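Aminotransferase, classes I and II (Silicibacter pomeroyi DSS-3, PDB 3H14) probably catalyses amino-group transfer from L-aspartate to 2-oxoglutarate, as a pyridoxal 5'-phosphate-dependent aminotransferase of class I. Local coordinates at residues Gly30-His35 and Ile368-Asp373; Gln75-Leu80 and Val94-Gly99; Gly102-Ala107 and Pro123-Tyr128; Leu294-Leu299 and Thr305-Pro310; Arg328-Glu333 and Gly355-Ser360. One frame throughout, in Å; residues are numbered along the deposited sequence.

Contact 1 (Gly30-His35 and Ile368-Asp373); sequences GRRIIH and IEEGLD
CD1 of Ile-34 and CG of Glu-370 are brought together by complementary torsions: Ile-34 has its CG1 branch beside the backbone N (chi1 -58°), while Glu-370 swings CG anti to its backbone N (chi1 -177°) and then bends at chi2 (67°), so that its carboxylate folds back from the isoleucine. The setting is the small domain of a fold-type I aminotransferase, in which a strand from near the N-terminus, 34-35, borders a four-stranded sheet and the C-terminal helix 365-381 packs beside it. Ile-34, whose backbone pairs with Gly-339 and Ala-341, supplies both branches to the helix. Its CD1 meets Glu-370 CG at 3.7 Å, the two side chains crossing at about a right angle. The other branch, Ile-34 CG2, lies 3.9 Å from Gly-371 CA, and since this residue has no side chain the isoleucine rests directly on helix backbone. Ile-34 CD1 also sits below one face of the Arg-32 guanidinium, 3.8 Å from its plane and toward the rim, which gives the extended arginine an apolar support. Arg-32 NH1 and Glu-370 OE1 are 4.9 Å apart, too far for a direct bond between the opposite charges. The second carboxylate oxygen, Glu-370 OE2, forms a salt bridge with NE of Arg-374, whose NH1 in turn binds the carbonyl of Arg-32. A water completes the link: it lies in the guanidinium plane, accepts from Arg-32 NH1 at 3.1 Å and donates to Glu-370 OE1 at 2.7 Å.

Contact 2 (Gln75-Leu80 and Val94-Gly99); sequences QRIARL and VVITPG
Val-94 opens strand 94-97 by pointing its side chain at Ile-77 of helix 71-85. This strand forms one border of the seven-stranded sheet at the core of the large domain in fold-type I aminotransferases, and it lies antiparallel to 240-243. The axis of helix 75-80 passes 8.9 Å from that of the strand at an angle of 119°, so the contact is a patch of side chains and not a long groove. Val-94 CG1, anti to the backbone N (chi1 178°), touches both branches of the isoleucine: Ile-77 CG2 and Ile-77 CD1 are each 3.7 Å from it. The other methyl, Val-94 CG2, reaches 4.3 Å from the backbone N of Ala-78, while the Val-94 carbonyl accepts a hydrogen bond from Arg-74 one turn earlier on the helix. Val-95 faces away and packs on Met-242, in keeping with the alternation of a strand. Ile-96 starts from the strand less directly aimed at the helix, yet its end returns to it and also lies against Leu-73, Arg-74 and Gln-268. Trp-241 of the adjoining strand touches both Ile-77 and Val-94, helping to bury the patch. Beyond Thr-97, whose backbone pairs with Gly-240, the chain leaves the sheet, and Gly-99 takes the N-cap position of helix 100-111. The tightest point of the packing is methyl against methyl, Ile-77 CD1 to Ile-96 CD1, at 3.5 Å.

Contact 3 (Gly102-Ala107 and Pro123-Tyr128); sequences GGFLLA and PGYPSY
Phe-104 and Tyr-128 reach toward each other from two helices, 100-111 and 126-134, whose backbones stay well apart here, with 8.4 Å between Phe-104 CA and Tyr-128 CA, so rings alone bridge the gap. They form an offset T-shaped (edge-to-face) pair: the edge of Tyr-128 is directed at the face of Phe-104, with ring centres 5.6 Å apart and planes at 80°. The touching atoms are Tyr-128 CE1 and Phe-104 CZ, at 3.7 Å. Tyr-125 joins from the side, its CE2 lying 4.2 Å from Phe-104 CE2. Within its own turn Tyr-125 also backs the other tyrosine, for Tyr-125 CB sits 3.7 Å above the centre of the Tyr-128 ring. Met-166 of the interior strand 164-168 touches both Phe-104 and Tyr-128, which places the cluster against the large-domain sheet. The hydroxyl of Tyr-128 is hydrogen-bonded to Asp-200, the aspartate of a Ser-Asp-Glu-Ile-Tyr sequence; in class I relatives the residue at this place pairs with the pyridine nitrogen of the cofactor. The chemistry thus implies a division of labour: Phe-104 and Tyr-125 hold the tyrosine ring through apolar contacts, while its polar end probably helps to position Asp-200 in a second shell.

Contact 4 (Leu294-Leu299 and Thr305-Pro310); sequences LMLERL and TRIAPP
NH2 of Arg-298 is gripped by two carboxylates of helix 365-381, those of Asp-373 and Glu-376, and so ties down the helix whose Leu-296 meets Ile-307 and Pro-310 across this contact. That charged grip belongs to a different flank of helix 278-302; toward the segment 305-310 the meeting is wholly apolar. One methyl carries most of it. Leu-296, with CG anti to the carbonyl carbon (chi1 -77°), rests CD2 on two neighbours: Ile-307 CD1 at 3.8 Å and Pro-310 CG at 4.1 Å. The proline ring offers a second atom as well, since Pro-310 CD is 4.2 Å from Leu-296 CD2. Ile-307 reaches it with CG1 in the crowded position between the backbone N and the carbonyl carbon (chi1 69°), from which the chain extends to bring CD1 to the leucine. Leu-296 is exposed whereas Pro-310 is buried, so the patch runs from the surface inward. Leu-299, one turn further on, is aimed more directly at the segment but stays at a greater distance. The carbonyl of Pro-310 is bound by Arg-292, which fixes this end of the segment to the same helix. The contact thus closes the turn from helix 278-302 into the small-domain sheet: Arg-306 and Ala-308 pair by backbone with border strand 315-319, while Ile-307, Leu-299 and the selenomethionine Met-295 all lie on Val-316 of that strand, and Leu-372 of helix 365-381 covers Met-295 and Leu-299.

Contact 5 (Arg328-Glu333 and Gly355-Ser360); sequences RAFAAE and GTLRFS
Leu-357 projects from strand 356-360 straight at helix 327-338, its CB directed toward Phe-330 and Ala-331. The next atom, CG, is held anti to the carbonyl carbon (chi1 -82°), and from there the two methyls part. Leu-357 CD1 goes to the aromatic ring, where it is 4.0 Å from Phe-330 CE2 and equally far from Phe-330 CD2, so it bears on the CD2-CE2 bond and not on a single carbon. Leu-357 CD2 turns to the shorter neighbour and lies 4.2 Å from Ala-331 CB. The leucine and phenylalanine side chains meet at about a right angle. This is helix-on-sheet packing in the small domain: strand 356-360 runs antiparallel between 340-344 and 315-319, and the helix lies across its face, with Ala-331 also touching Pro-344 and Leu-357 touching Val-342. Arg-358, the next residue, leaves the strand on the other side and is hydrogen-bonded to Asn-172; in class I relatives the arginine at this place binds the substrate's alpha-carboxylate, so this strand probably has one face for packing and one for the active site. Phe-330 continues the apolar layer to Phe-378 of helix 365-381, and Glu-333 OE1 lies at the edge of the Phe-330 ring, in the plane.

The five contacts divide between the two domains of a fold-type I aminotransferase. Contacts 2 and 3, centres 18 Å apart, follow each other along the chain and share the large-domain sheet; they touch through Thr-97 against Gly-103 and Leu-106. Contacts 4 and 5, centres 15 Å apart, come later and belong to the small-domain sheet, meeting where Met-295 packs on Phe-359. Contact 1 spans all of these in sequence, bringing the N-terminal strand back to the last helix, and touches contact 4. Contacts 1 and 2 lie 37 Å apart between centres, on opposite sides of the chain's centre. The small domain is therefore assembled from both ends of the chain, with the large domain inserted between them.

Contact 1 (Gly30-His35 and Ile368-Asp373)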
# COMPACT_ATOMS: atom_id res chain seq x y z
N GLY A 30 24.04 18.02 -8.16
CA GLY A 30 24.34 18.70 -6.91
C GLY A 30 23.18 19.25 -6.08
O GLY A 30 23.42 19.88 -5.05
N ARG A 31 21.94 19.01 -6.49
CA ARG A 31 20.78 19.65 -5.88
C ARG A 31 20.13 18.69 -4.91
O ARG A 31 19.99 17.50 -5.21
CB ARG A 31 19.78 20.14 -6.96
N ARG A 32 19.78 19.19 -3.73
CA ARG A 32 19.07 18.39 -2.75
C ARG A 32 17.59 18.49 -3.10
O ARG A 32 17.03 19.58 -3.21
CB ARG A 32 19.35 18.81 -1.32
CG ARG A 32 18.49 18.11 -0.26
CD ARG A 32 19.04 18.31 1.07
NE ARG A 32 18.15 17.87 2.14
CZ ARG A 32 17.37 18.63 2.89
NH1 ARG A 32 17.33 19.96 2.74
NH2 ARG A 32 16.65 18.05 3.85
N ILE A 33 16.99 17.32 -3.31
CA ILE A 33 15.56 17.18 -3.66
C ILE A 33 14.82 16.64 -2.46
O ILE A 33 15.32 15.73 -1.79
CB ILE A 33 15.42 16.20 -4.85
CG1 ILE A 33 16.11 16.76 -6.10
CG2 ILE A 33 13.93 15.85 -5.19
CD1 ILE A 33 15.61 18.19 -6.53
N ILE A 34 13.62 17.15 -2.18
CA ILE A 34 12.78 16.62 -1.13
C ILE A 34 11.89 15.54 -1.78
O ILE A 34 11.18 15.78 -2.77
CB ILE A 34 11.95 17.69 -0.41
CG1 ILE A 34 12.86 18.78 0.18
CG2 ILE A 34 11.09 17.04 0.69
CD1 ILE A 34 13.78 18.29 1.29
N HIS A 35 11.98 14.34 -1.23
CA HIS A 35 11.41 13.14 -1.87
C HIS A 35 10.05 12.93 -1.27
O HIS A 35 9.96 12.39 -0.18
CB HIS A 35 12.32 11.95 -1.66
CG HIS A 35 13.48 11.94 -2.59
ND1 HIS A 35 13.41 11.36 -3.83
CD2 HIS A 35 14.71 12.48 -2.50
CE1 HIS A 35 14.55 11.53 -4.47
NE2 HIS A 35 15.36 12.22 -3.69
N ILE A 368 9.89 17.36 5.46
CA ILE A 368 8.50 17.77 5.16
C ILE A 368 8.37 19.29 5.33
O ILE A 368 7.85 19.97 4.44
CB ILE A 368 7.48 17.00 6.04
CG1 ILE A 368 7.48 15.49 5.70
CG2 ILE A 368 6.08 17.57 5.94
CD1 ILE A 368 7.84 15.12 4.27
N GLU A 369 8.87 19.82 6.44
CA GLU A 369 8.89 21.27 6.62
C GLU A 369 9.55 21.94 5.44
O GLU A 369 9.01 22.87 4.87
CB GLU A 369 9.61 21.65 7.92
CG GLU A 369 8.81 21.31 9.17
CD GLU A 369 9.53 21.63 10.50
OE1 GLU A 369 10.80 21.62 10.55
OE2 GLU A 369 8.81 21.86 11.52
N GLU A 370 10.74 21.46 5.06
CA GLU A 370 11.43 21.97 3.88
C GLU A 370 10.64 21.82 2.58
O GLU A 370 10.61 22.75 1.73
CB GLU A 370 12.80 21.29 3.75
CG GLU A 370 13.68 21.77 2.60
CD GLU A 370 14.16 23.21 2.75
OE1 GLU A 370 14.40 23.65 3.90
OE2 GLU A 370 14.29 23.88 1.71
N GLY A 371 10.00 20.67 2.40
CA GLY A 371 9.20 20.46 1.21
C GLY A 371 8.05 21.45 1.08
O GLY A 371 7.77 21.97 0.00
N LEU A 372 7.37 21.67 2.19
CA LEU A 372 6.24 22.59 2.22
C LEU A 372 6.66 24.04 1.97
O LEU A 372 5.96 24.75 1.27
CB LEU A 372 5.48 22.45 3.52
CG LEU A 372 4.79 21.08 3.65
CD1 LEU A 372 4.29 20.89 5.04
CD2 LEU A 372 3.64 20.94 2.65
N ASP A 373 7.84 24.44 2.47
CA ASP A 373 8.40 25.77 2.17
C ASP A 373 8.67 25.97 0.69
O ASP A 373 8.39 27.03 0.11
CB ASP A 373 9.72 25.98 2.90
CG ASP A 373 9.55 26.19 4.36
OD1 ASP A 373 8.42 26.41 4.84
OD2 ASP A 373 10.58 26.16 5.06
O HOH W 1 16.14 21.82 4.87

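Contact 2 (Gln75-Leu80 and Val94-Gly99)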
# COMPACT_ATOMS: atom_id res chain seq x y z
N GLN A 75 3.52 -17.71 14.96
CA GLN A 75 2.97 -17.56 16.29
C GLN A 75 2.96 -16.10 16.75
O GLN A 75 2.00 -15.64 17.38
CB GLN A 75 3.80 -18.42 17.27
CG GLN A 75 3.44 -19.89 17.19
CD GLN A 75 4.55 -20.83 17.67
OE1 GLN A 75 5.44 -20.44 18.43
NE2 GLN A 75 4.49 -22.08 17.21
N ARG A 76 4.03 -15.37 16.45
CA ARG A 76 4.11 -13.95 16.85
C ARG A 76 3.10 -13.07 16.11
O ARG A 76 2.56 -12.13 16.67
CB ARG A 76 5.51 -13.38 16.64
CG ARG A 76 5.71 -11.94 17.17
CD ARG A 76 5.51 -11.83 18.68
NE ARG A 76 5.55 -10.46 19.16
CZ ARG A 76 4.53 -9.60 19.11
NH1 ARG A 76 3.37 -9.94 18.56
NH2 ARG A 76 4.68 -8.38 19.59
N ILE A 77 2.90 -13.35 14.83
CA ILE A 77 1.88 -12.66 14.05
C ILE A 77 0.46 -12.95 14.63
O ILE A 77 -0.33 -12.02 14.83
CB ILE A 77 2.00 -13.03 12.57
CG1 ILE A 77 3.29 -12.43 11.97
CG2 ILE A 77 0.77 -12.55 11.78
CD1 ILE A 77 3.73 -13.08 10.65
N ALA A 78 0.17 -14.21 14.91
CA ALA A 78 -1.09 -14.61 15.52
C ALA A 78 -1.36 -13.80 16.79
O ALA A 78 -2.47 -13.30 16.99
CB ALA A 78 -1.10 -16.13 15.83
N ARG A 79 -0.33 -13.63 17.63
CA ARG A 79 -0.42 -12.79 18.83
C ARG A 79 -0.76 -11.33 18.49
O ARG A 79 -1.54 -10.67 19.19
CB ARG A 79 0.89 -12.88 19.62
CG ARG A 79 0.96 -12.04 20.90
CD ARG A 79 2.21 -12.40 21.70
NE ARG A 79 2.95 -11.20 22.13
CZ ARG A 79 4.23 -11.20 22.48
NH1 ARG A 79 4.96 -12.31 22.45
NH2 ARG A 79 4.80 -10.05 22.85
N LEU A 80 -0.17 -10.81 17.40
CA LEU A 80 -0.49 -9.46 16.93
C LEU A 80 -2.00 -9.27 16.67
O LEU A 80 -2.56 -8.20 16.99
CB LEU A 80 0.37 -9.10 15.69
CG LEU A 80 0.03 -7.83 14.89
CD1 LEU A 80 1.27 -7.20 14.25
CD2 LEU A 80 -1.00 -8.10 13.84
N VAL A 94 -1.58 -18.50 9.53
CA VAL A 94 -0.62 -17.46 9.12
C VAL A 94 0.37 -18.11 8.17
O VAL A 94 0.97 -19.13 8.50
CB VAL A 94 0.10 -16.83 10.33
CG1 VAL A 94 1.19 -15.73 9.89
CG2 VAL A 94 -0.90 -16.23 11.25
N VAL A 95 0.47 -17.58 6.94
CA VAL A 95 1.43 -18.00 5.96
C VAL A 95 2.47 -16.87 5.76
O VAL A 95 2.10 -15.74 5.41
CB VAL A 95 0.74 -18.32 4.63
CG1 VAL A 95 1.73 -18.71 3.55
CG2 VAL A 95 -0.30 -19.41 4.81
N ILE A 96 3.74 -17.19 5.95
CA ILE A 96 4.82 -16.23 5.77
C ILE A 96 5.15 -16.17 4.29
O ILE A 96 5.31 -17.20 3.65
CB ILE A 96 6.05 -16.66 6.54
CG1 ILE A 96 5.72 -16.86 8.02
CG2 ILE A 96 7.17 -15.64 6.34
CD1 ILE A 96 4.88 -15.71 8.68
N THR A 97 5.23 -14.97 3.74
CA THR A 97 5.42 -14.77 2.30
C THR A 97 6.67 -13.95 2.05
O THR A 97 7.16 -13.29 2.95
CB THR A 97 4.26 -13.96 1.69
OG1 THR A 97 4.25 -12.68 2.31
CG2 THR A 97 2.92 -14.65 1.94
N PRO A 98 7.18 -13.97 0.83
CA PRO A 98 8.28 -13.06 0.51
C PRO A 98 7.86 -11.56 0.38
O PRO A 98 8.45 -10.81 -0.38
CB PRO A 98 8.83 -13.61 -0.80
CG PRO A 98 7.72 -14.42 -1.40
CD PRO A 98 6.80 -14.84 -0.30
N GLY A 99 6.88 -11.11 1.14
CA GLY A 99 6.42 -9.74 0.99
C GLY A 99 5.03 -9.70 0.42
O GLY A 99 4.37 -10.73 0.29

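Contact 3 (Gly102-Ala107 and Pro123-Tyr128)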
# COMPACT_ATOMS: atom_id res chain seq x y z
N GLY A 102 4.54 -11.52 -3.13
CA GLY A 102 4.39 -12.95 -2.90
C GLY A 102 3.01 -13.30 -2.40
O GLY A 102 2.45 -14.33 -2.77
N GLY A 103 2.46 -12.47 -1.53
CA GLY A 103 1.11 -12.69 -1.03
C GLY A 103 0.10 -12.56 -2.14
O GLY A 103 -0.82 -13.38 -2.27
N PHE A 104 0.25 -11.51 -2.95
CA PHE A 104 -0.64 -11.35 -4.11
C PHE A 104 -0.54 -12.53 -5.10
O PHE A 104 -1.56 -13.04 -5.58
CB PHE A 104 -0.41 -10.02 -4.83
CG PHE A 104 -0.75 -8.82 -4.01
CD1 PHE A 104 -1.99 -8.74 -3.36
CD2 PHE A 104 0.16 -7.78 -3.85
CE1 PHE A 104 -2.30 -7.64 -2.58
CE2 PHE A 104 -0.16 -6.66 -3.05
CZ PHE A 104 -1.38 -6.60 -2.42
N LEU A 105 0.67 -12.96 -5.39
CA LEU A 105 0.88 -14.11 -6.25
C LEU A 105 0.17 -15.34 -5.72
O LEU A 105 -0.45 -16.10 -6.48
CB LEU A 105 2.38 -14.39 -6.41
CG LEU A 105 2.76 -15.63 -7.22
CD1 LEU A 105 2.21 -15.48 -8.63
CD2 LEU A 105 4.26 -15.85 -7.24
N LEU A 106 0.23 -15.55 -4.42
CA LEU A 106 -0.28 -16.77 -3.84
C LEU A 106 -1.79 -16.68 -3.78
O LEU A 106 -2.46 -17.63 -4.16
CB LEU A 106 0.31 -16.99 -2.45
CG LEU A 106 1.77 -17.41 -2.39
CD1 LEU A 106 2.20 -17.43 -0.90
CD2 LEU A 106 1.94 -18.79 -3.11
N ALA A 107 -2.30 -15.52 -3.36
CA ALA A 107 -3.73 -15.30 -3.35
C ALA A 107 -4.30 -15.50 -4.74
O ALA A 107 -5.28 -16.23 -4.91
CB ALA A 107 -4.06 -13.95 -2.83
N PRO A 123 -8.94 5.37 -7.69
CA PRO A 123 -7.49 5.18 -7.55
C PRO A 123 -7.15 4.02 -6.66
O PRO A 123 -7.87 3.72 -5.70
CB PRO A 123 -7.03 6.48 -6.87
CG PRO A 123 -8.26 6.92 -6.08
CD PRO A 123 -9.42 6.54 -6.93
N GLY A 124 -6.05 3.36 -6.99
CA GLY A 124 -5.49 2.30 -6.17
C GLY A 124 -4.02 1.99 -6.49
O GLY A 124 -3.39 2.61 -7.33
N TYR A 125 -3.49 1.01 -5.77
CA TYR A 125 -2.10 0.63 -5.89
C TYR A 125 -1.82 0.21 -7.32
O TYR A 125 -2.54 -0.64 -7.85
CB TYR A 125 -1.86 -0.52 -4.93
CG TYR A 125 -0.46 -1.06 -4.88
CD1 TYR A 125 0.64 -0.23 -4.77
CD2 TYR A 125 -0.25 -2.44 -4.87
CE1 TYR A 125 1.95 -0.78 -4.73
CE2 TYR A 125 1.01 -2.97 -4.79
CZ TYR A 125 2.10 -2.14 -4.73
OH TYR A 125 3.36 -2.73 -4.65
N PRO A 126 -0.82 0.84 -7.96
CA PRO A 126 -0.61 0.61 -9.39
C PRO A 126 -0.34 -0.85 -9.78
O PRO A 126 -0.65 -1.25 -10.88
CB PRO A 126 0.62 1.50 -9.71
CG PRO A 126 0.61 2.51 -8.67
CD PRO A 126 0.12 1.86 -7.44
N SER A 127 0.28 -1.61 -8.89
CA SER A 127 0.67 -2.97 -9.21
C SER A 127 -0.49 -3.95 -9.21
O SER A 127 -0.34 -5.02 -9.78
CB SER A 127 1.76 -3.48 -8.25
OG SER A 127 3.00 -2.86 -8.55
N TYR A 128 -1.63 -3.63 -8.60
CA TYR A 128 -2.74 -4.59 -8.61
C TYR A 128 -3.11 -4.96 -10.03
O TYR A 128 -3.15 -6.17 -10.35
CB TYR A 128 -4.03 -4.06 -7.96
CG TYR A 128 -4.06 -3.75 -6.49
CD1 TYR A 128 -3.26 -4.40 -5.57
CD2 TYR A 128 -5.00 -2.83 -6.00
CE1 TYR A 128 -3.33 -4.09 -4.24
CE2 TYR A 128 -5.09 -2.53 -4.67
CZ TYR A 128 -4.25 -3.16 -3.79
OH TYR A 128 -4.35 -2.83 -2.45

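Contact 4 (Leu294-Leu299 and Thr305-Pro310)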
# COMPACT_ATOMS: atom_id res chain seq x y z
N LEU A 294 1.39 18.88 9.78
CA LEU A 294 1.97 19.84 8.84
C LEU A 294 1.36 19.85 7.44
O LEU A 294 1.08 20.93 6.87
CB LEU A 294 3.47 19.55 8.67
CG LEU A 294 4.57 20.53 9.08
CD1 LEU A 294 4.20 21.47 10.26
CD2 LEU A 294 5.81 19.72 9.38
N MSE A 295 1.16 18.67 6.85
CA MSE A 295 0.51 18.59 5.54
C MSE A 295 -0.91 19.20 5.55
O MSE A 295 -1.28 19.97 4.65
CB MSE A 295 0.42 17.14 5.05
CG MSE A 295 1.78 16.45 4.82
SE MSE A 295 2.83 17.19 3.44
CE MSE A 295 2.10 16.19 1.88
N LEU A 296 -1.67 18.84 6.57
CA LEU A 296 -3.08 19.28 6.70
C LEU A 296 -3.21 20.79 6.87
O LEU A 296 -4.08 21.41 6.24
CB LEU A 296 -3.77 18.52 7.83
CG LEU A 296 -4.11 17.11 7.37
CD1 LEU A 296 -4.43 16.22 8.53
CD2 LEU A 296 -5.28 17.13 6.36
N GLU A 297 -2.31 21.38 7.67
CA GLU A 297 -2.22 22.84 7.79
C GLU A 297 -1.70 23.55 6.53
O GLU A 297 -2.27 24.57 6.10
CB GLU A 297 -1.36 23.24 9.02
N ARG A 298 -0.62 23.06 5.92
CA ARG A 298 0.14 23.88 4.97
C ARG A 298 -0.19 23.67 3.48
O ARG A 298 0.02 24.55 2.66
CB ARG A 298 1.64 23.73 5.24
CG ARG A 298 2.02 24.11 6.70
CD ARG A 298 3.58 24.32 6.95
NE ARG A 298 4.17 25.24 5.97
CZ ARG A 298 5.45 25.28 5.61
NH1 ARG A 298 6.35 24.47 6.16
NH2 ARG A 298 5.83 26.14 4.69
N LEU A 299 -0.69 22.50 3.11
CA LEU A 299 -1.00 22.26 1.71
C LEU A 299 -2.11 23.18 1.21
O LEU A 299 -2.01 23.70 0.11
CB LEU A 299 -1.39 20.79 1.49
CG LEU A 299 -0.26 19.76 1.47
CD1 LEU A 299 -0.91 18.41 1.28
CD2 LEU A 299 0.73 20.06 0.37
N THR A 305 -6.17 22.47 -2.01
CA THR A 305 -7.32 22.64 -1.13
C THR A 305 -8.34 21.52 -1.19
O THR A 305 -9.23 21.45 -0.32
CB THR A 305 -8.07 23.97 -1.48
OG1 THR A 305 -8.37 24.00 -2.87
CG2 THR A 305 -7.18 25.16 -1.17
N ARG A 306 -8.20 20.64 -2.18
CA ARG A 306 -9.07 19.49 -2.39
C ARG A 306 -8.27 18.18 -2.23
O ARG A 306 -7.60 17.77 -3.15
CB ARG A 306 -9.64 19.58 -3.81
CG ARG A 306 -10.45 20.89 -4.00
CD ARG A 306 -10.78 21.25 -5.45
NE ARG A 306 -11.80 22.31 -5.42
CZ ARG A 306 -11.56 23.61 -5.30
NH1 ARG A 306 -10.32 24.08 -5.22
NH2 ARG A 306 -12.57 24.47 -5.26
N ILE A 307 -8.34 17.56 -1.05
CA ILE A 307 -7.61 16.32 -0.77
C ILE A 307 -8.54 15.27 -0.21
O ILE A 307 -9.55 15.57 0.47
CB ILE A 307 -6.41 16.54 0.18
CG1 ILE A 307 -6.85 16.90 1.61
CG2 ILE A 307 -5.48 17.63 -0.37
CD1 ILE A 307 -5.76 16.71 2.64
N ALA A 308 -8.25 14.03 -0.53
CA ALA A 308 -8.96 12.92 0.12
C ALA A 308 -8.54 12.94 1.57
O ALA A 308 -7.45 13.39 1.88
CB ALA A 308 -8.61 11.61 -0.54
N PRO A 309 -9.42 12.48 2.49
CA PRO A 309 -9.09 12.45 3.92
C PRO A 309 -7.97 11.44 4.24
O PRO A 309 -8.14 10.24 3.99
CB PRO A 309 -10.40 12.00 4.55
CG PRO A 309 -11.09 11.26 3.51
CD PRO A 309 -10.77 11.97 2.22
N PRO A 310 -6.80 11.92 4.72
CA PRO A 310 -5.71 10.97 4.91
C PRO A 310 -5.88 10.24 6.23
O PRO A 310 -5.26 10.58 7.25
CB PRO A 310 -4.46 11.85 4.82
CG PRO A 310 -4.94 13.21 5.37
CD PRO A 310 -6.41 13.32 5.04

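Contact 5 (Arg328-Glu333 and Gly355-Ser360)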
# COMPACT_ATOMS: atom_id res chain seq x y z
N ARG A 328 1.33 14.87 -14.92
CA ARG A 328 2.65 14.39 -15.28
C ARG A 328 3.57 15.59 -15.56
O ARG A 328 4.67 15.69 -15.03
CB ARG A 328 2.57 13.49 -16.50
CG ARG A 328 3.85 12.79 -16.84
CD ARG A 328 3.61 11.85 -18.01
NE ARG A 328 4.72 10.93 -18.21
CZ ARG A 328 4.70 9.91 -19.07
NH1 ARG A 328 3.64 9.66 -19.81
NH2 ARG A 328 5.75 9.13 -19.18
N ALA A 329 3.10 16.50 -16.41
CA ALA A 329 3.84 17.72 -16.67
C ALA A 329 3.98 18.57 -15.41
O ALA A 329 5.01 19.21 -15.20
CB ALA A 329 3.16 18.55 -17.85
N PHE A 330 2.93 18.63 -14.60
CA PHE A 330 2.93 19.41 -13.39
C PHE A 330 3.94 18.86 -12.39
O PHE A 330 4.63 19.64 -11.72
CB PHE A 330 1.51 19.44 -12.79
CG PHE A 330 1.31 20.40 -11.64
CD1 PHE A 330 1.90 21.64 -11.61
CD2 PHE A 330 0.47 20.05 -10.58
CE1 PHE A 330 1.69 22.50 -10.54
CE2 PHE A 330 0.26 20.92 -9.53
CZ PHE A 330 0.87 22.15 -9.52
N ALA A 331 3.99 17.53 -12.23
CA ALA A 331 4.97 16.94 -11.33
C ALA A 331 6.38 17.28 -11.84
O ALA A 331 7.28 17.58 -11.06
CB ALA A 331 4.78 15.40 -11.23
N ALA A 332 6.57 17.24 -13.14
CA ALA A 332 7.90 17.52 -13.70
C ALA A 332 8.31 18.96 -13.40
O ALA A 332 9.49 19.25 -13.13
CB ALA A 332 7.88 17.28 -15.17
N GLU A 333 7.35 19.86 -13.47
CA GLU A 333 7.59 21.30 -13.23
C GLU A 333 7.88 21.54 -11.75
O GLU A 333 8.74 22.38 -11.39
CB GLU A 333 6.37 22.13 -13.72
CG GLU A 333 6.35 23.60 -13.29
CD GLU A 333 5.00 24.35 -13.51
OE1 GLU A 333 3.97 23.76 -13.95
OE2 GLU A 333 4.98 25.56 -13.22
N GLY A 355 -5.52 14.63 -13.55
CA GLY A 355 -5.94 15.73 -12.66
C GLY A 355 -5.65 15.55 -11.20
O GLY A 355 -6.23 16.25 -10.35
N THR A 356 -4.80 14.57 -10.85
CA THR A 356 -4.51 14.33 -9.45
C THR A 356 -3.00 14.15 -9.20
O THR A 356 -2.23 13.88 -10.12
CB THR A 356 -5.29 13.10 -8.89
OG1 THR A 356 -4.84 11.90 -9.55
CG2 THR A 356 -6.82 13.20 -9.15
N LEU A 357 -2.61 14.32 -7.94
CA LEU A 357 -1.25 14.09 -7.47
C LEU A 357 -1.26 13.32 -6.16
O LEU A 357 -2.15 13.50 -5.34
CB LEU A 357 -0.55 15.43 -7.16
CG LEU A 357 0.11 16.31 -8.19
CD1 LEU A 357 0.77 17.48 -7.47
CD2 LEU A 357 1.16 15.60 -9.03
N ARG A 358 -0.21 12.53 -5.92
CA ARG A 358 -0.01 11.91 -4.62
C ARG A 358 1.25 12.49 -3.97
O ARG A 358 2.28 12.50 -4.59
CB ARG A 358 0.15 10.38 -4.74
CG ARG A 358 0.08 9.69 -3.41
CD ARG A 358 0.61 8.25 -3.42
NE ARG A 358 2.07 8.19 -3.59
CZ ARG A 358 2.75 7.04 -3.69
NH1 ARG A 358 2.11 5.89 -3.63
NH2 ARG A 358 4.05 7.06 -3.87
N PHE A 359 1.13 12.95 -2.73
CA PHE A 359 2.26 13.33 -1.91
C PHE A 359 2.51 12.22 -0.93
O PHE A 359 1.56 11.65 -0.42
CB PHE A 359 1.96 14.59 -1.09
CG PHE A 359 1.64 15.79 -1.91
CD1 PHE A 359 2.66 16.69 -2.26
CD2 PHE A 359 0.35 16.03 -2.35
CE1 PHE A 359 2.38 17.81 -3.02
CE2 PHE A 359 0.05 17.15 -3.11
CZ PHE A 359 1.06 18.05 -3.45
N SER A 360 3.77 11.95 -0.63
CA SER A 360 4.14 11.05 0.45
C SER A 360 4.79 11.88 1.55
O SER A 360 5.57 12.75 1.25
CB SER A 360 5.11 9.95 -0.04
OG SER A 360 5.56 9.19 1.10